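Local atomic coordinates of putative metal binding protein RUMGNA_00854 (Ruminococcus gnavus, PDB entry 3U7Z), a protein that is of uncharacterised function but binds calcium ions and carries a domain of the ubiquitin-like clan, possibly with a role in transport. Residues V11-G16 against N21-D26. Residues are numbered along the deposited sequence; the frame is centred on the assembly and turned at random. Where two conformers were deposited one is given.
Sequences VTVIHG and NVFEFD
V11 and V13 pair with F23 and N21 across the antiparallel β-hairpin of strands 7-14 and 20-27, a compact example of how alternation along two paired strands sorts side chains onto opposite faces. Four backbone hydrogen bonds fix the register: V11 and F23 exchange two, as do V13 and N21, the V13 N to N21 O bond being nearly straight at 171°. Between them lies the non-hydrogen-bonded pair T12 and V22, where the N21 carbonyl also receives a CA-H...O contact from T12 CA at 3.4 Å. From T12 CB, which skirts N21 O, the side chain forks: CG2 lies 3.9 Å from that oxygen and 4.0 Å from V22 CG2, while OG1, set beside the backbone N by a chi1 of -58°, comes within 3.6 Å of V22 CG2. A glycine here would probably take away the methyl and hydroxyl that V22 CG2 rests against, leaving a gap beside it. On the other face V11 CG2 meets F25 CE2 at 3.7 Å, and V13 CG2 approaches F23 CE2 obliquely at 3.8 Å. Near the turn, N21 ND2 comes to the edge of the H15 ring, near its plane, 3.1 Å from H15 NE2, the amide turned 66° from the ring; H15 hydrogen-bonds E59 and D57, the latter a calcium ligand in a structure of this protein and weakly bonded by N21 ND2. Strand 20-27 edges the mixed sheet, strand 92-99 flanks 7-14 on its other side, and helix 32-38 packs against V11 and F25.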
ATOM      1  N   VAL A  11      -3.831   5.746   4.896  1.00  8.34           N
ATOM      2  CA  VAL A  11      -3.095   4.529   4.607  1.00  8.28           C
ATOM      3  C   VAL A  11      -2.445   4.128   5.912  1.00  8.53           C
ATOM      4  O   VAL A  11      -1.657   4.888   6.475  1.00  9.99           O
ATOM      5  CB  VAL A  11      -2.052   4.752   3.548  1.00 10.35           C
ATOM      6  CG1 VAL A  11      -1.263   3.453   3.304  1.00 11.76           C
ATOM      7  CG2 VAL A  11      -2.698   5.279   2.258  1.00 12.18           C
ATOM      8  N   THR A  12      -2.753   2.927   6.393  1.00  7.70           N
ATOM      9  CA  THR A  12      -2.136   2.397   7.596  1.00  8.10           C
ATOM     10  C   THR A  12      -1.183   1.286   7.217  1.00  7.79           C
ATOM     11  O   THR A  12      -1.533   0.409   6.437  1.00  8.85           O
ATOM     12  CB  THR A  12      -3.183   1.874   8.570  1.00 10.43           C
ATOM     13  OG1 THR A  12      -4.093   2.928   8.913  1.00 11.70           O
ATOM     14  CG2 THR A  12      -2.564   1.346   9.837  1.00 12.74           C
ATOM     15  N   VAL A  13       0.054   1.402   7.673  1.00  7.74           N
ATOM     16  CA  VAL A  13       1.069   0.410   7.470  1.00  7.67           C
ATOM     17  C   VAL A  13       1.153  -0.468   8.689  1.00  7.66           C
ATOM     18  O   VAL A  13       1.404   0.030   9.768  1.00 10.26           O
ATOM     19  CB  VAL A  13       2.410   1.032   7.135  1.00  8.46           C
ATOM     20  CG1 VAL A  13       3.466  -0.012   6.927  1.00  9.63           C
ATOM     21  CG2 VAL A  13       2.269   1.980   5.933  1.00  9.38           C
ATOM     22  N   ILE A  14       0.946  -1.755   8.500  1.00  8.98           N
ATOM     23  CA  ILE A  14       1.053  -2.744   9.587  0.50 10.03           C
ATOM     24  C   ILE A  14       2.339  -3.542   9.352  1.00  9.54           C
ATOM     25  O   ILE A  14       2.464  -4.371   8.449  1.00 10.62           O
ATOM     26  CB  ILE A  14      -0.186  -3.629   9.739  0.50 10.51           C
ATOM     27  CG1 ILE A  14      -1.448  -2.786   9.970  0.50 12.08           C
ATOM     28  CG2 ILE A  14      -0.058  -4.534  10.947  0.50 12.58           C
ATOM     29  CD1 ILE A  14      -2.176  -2.394   8.723  0.50 12.06           C
ATOM     30  N   HIS A  15       3.309  -3.188  10.156  1.00 10.20           N
ATOM     31  CA  HIS A  15       4.641  -3.683  10.062  1.00 10.46           C
ATOM     32  C   HIS A  15       4.750  -5.137  10.582  1.00 12.17           C
ATOM     33  O   HIS A  15       3.846  -5.669  11.250  1.00 12.21           O
ATOM     34  CB  HIS A  15       5.623  -2.735  10.796  1.00 10.84           C
ATOM     35  CG  HIS A  15       5.923  -1.474  10.040  1.00 10.21           C
ATOM     36  ND1 HIS A  15       6.728  -1.476   8.921  1.00 11.04           N
ATOM     37  CD2 HIS A  15       5.458  -0.204  10.174  1.00 12.18           C
ATOM     38  CE1 HIS A  15       6.828  -0.236   8.453  1.00 10.99           C
ATOM     39  NE2 HIS A  15       6.048   0.558   9.185  1.00 11.86           N
ATOM     40  N   GLY A  16       5.933  -5.698  10.341  1.00 12.74           N
ATOM     41  CA  GLY A  16       6.264  -7.057  10.758  1.00 15.09           C
ATOM     42  C   GLY A  16       6.160  -7.279  12.248  1.00 15.41           C
ATOM     43  O   GLY A  16       5.794  -8.375  12.631  1.00 21.08           O
ATOM     44  N   ASN A  21       1.600   2.320  11.581  1.00 10.98           N
ATOM     45  CA  ASN A  21       1.814   3.750  11.293  1.00 11.67           C
ATOM     46  C   ASN A  21       0.718   4.228  10.374  1.00 10.04           C
ATOM     47  O   ASN A  21       0.514   3.687   9.287  1.00 11.76           O
ATOM     48  CB  ASN A  21       3.196   3.973  10.691  1.00 11.43           C
ATOM     49  CG  ASN A  21       4.334   3.604  11.697  1.00 16.76           C
ATOM     50  OD1 ASN A  21       4.306   4.035  12.866  1.00 21.46           O
ATOM     51  ND2 ASN A  21       5.219   2.708  11.304  1.00 25.72           N
ATOM     52  N   VAL A  22       0.058   5.297  10.760  1.00 11.10           N
ATOM     53  CA  VAL A  22      -1.075   5.808   9.999  1.00 11.81           C
ATOM     54  C   VAL A  22      -0.634   7.073   9.290  1.00 13.06           C
ATOM     55  O   VAL A  22      -0.050   7.982   9.928  1.00 18.11           O
ATOM     56  CB  VAL A  22      -2.276   6.123  10.937  1.00 15.99           C
ATOM     57  CG1 VAL A  22      -3.401   6.764  10.163  1.00 19.44           C
ATOM     58  CG2 VAL A  22      -2.755   4.866  11.626  1.00 17.39           C
ATOM     59  N   PHE A  23      -0.942   7.119   8.007  1.00 12.53           N
ATOM     60  CA  PHE A  23      -0.601   8.224   7.167  1.00 12.85           C
ATOM     61  C   PHE A  23      -1.862   8.783   6.546  1.00 14.08           C
ATOM     62  O   PHE A  23      -2.673   8.048   6.023  1.00 15.70           O
ATOM     63  CB  PHE A  23       0.381   7.807   6.081  1.00 13.99           C
ATOM     64  CG  PHE A  23       1.660   7.247   6.593  1.00 13.13           C
ATOM     65  CD1 PHE A  23       2.755   8.093   6.867  1.00 17.36           C
ATOM     66  CD2 PHE A  23       1.808   5.914   6.801  1.00 12.32           C
ATOM     67  CE1 PHE A  23       3.904   7.560   7.359  1.00 16.99           C
ATOM     68  CE2 PHE A  23       2.983   5.406   7.307  1.00 13.53           C
ATOM     69  CZ  PHE A  23       4.022   6.244   7.578  1.00 16.08           C
ATOM     70  N   GLU A  24      -2.037  10.094   6.601  1.00 14.33           N
ATOM     71  CA  GLU A  24      -3.204  10.738   6.008  0.50 15.34           C
ATOM     72  C   GLU A  24      -2.755  11.435   4.765  1.00 14.56           C
ATOM     73  O   GLU A  24      -1.701  12.067   4.738  1.00 18.89           O
ATOM     74  CB  GLU A  24      -3.840  11.734   6.955  0.50 18.65           C
ATOM     75  CG  GLU A  24      -4.571  11.106   8.076  0.50 23.12           C
ATOM     76  CD  GLU A  24      -5.293  12.138   8.889  0.50 26.95           C
ATOM     77  OE1 GLU A  24      -4.624  13.076   9.369  0.50 26.72           O
ATOM     78  OE2 GLU A  24      -6.527  12.020   9.021  0.50 32.44           O
ATOM     79  N   PHE A  25      -3.559  11.323   3.700  1.00 13.73           N
ATOM     80  CA  PHE A  25      -3.303  12.051   2.479  1.00 15.06           C
ATOM     81  C   PHE A  25      -4.514  12.862   2.027  1.00 15.23           C
ATOM     82  O   PHE A  25      -5.648  12.422   2.083  1.00 17.02           O
ATOM     83  CB  PHE A  25      -2.947  11.079   1.385  1.00 14.56           C
ATOM     84  CG  PHE A  25      -1.696  10.326   1.635  1.00 14.09           C
ATOM     85  CD1 PHE A  25      -0.469  10.823   1.207  1.00 17.22           C
ATOM     86  CD2 PHE A  25      -1.727   9.067   2.218  1.00 16.90           C
ATOM     87  CE1 PHE A  25       0.720  10.103   1.427  1.00 18.12           C
ATOM     88  CE2 PHE A  25      -0.530   8.328   2.424  1.00 16.60           C
ATOM     89  CZ  PHE A  25       0.659   8.837   2.038  1.00 19.92           C
ATOM     90  N   ASP A  26      -4.232  14.076   1.581  1.00 17.32           N
ATOM     91  CA  ASP A  26      -5.214  14.895   0.908  1.00 18.90           C
ATOM     92  C   ASP A  26      -4.725  14.991  -0.541  1.00 20.32           C
ATOM     93  O   ASP A  26      -3.728  15.623  -0.813  1.00 24.95           O
ATOM     94  CB  ASP A  26      -5.292  16.258   1.609  1.00 19.43           C
ATOM     95  CG  ASP A  26      -5.545  16.129   3.132  1.00 22.73           C
ATOM     96  OD1 ASP A  26      -6.630  15.675   3.532  1.00 25.50           O
ATOM     97  OD2 ASP A  26      -4.630  16.449   3.928  1.00 26.50           O
TER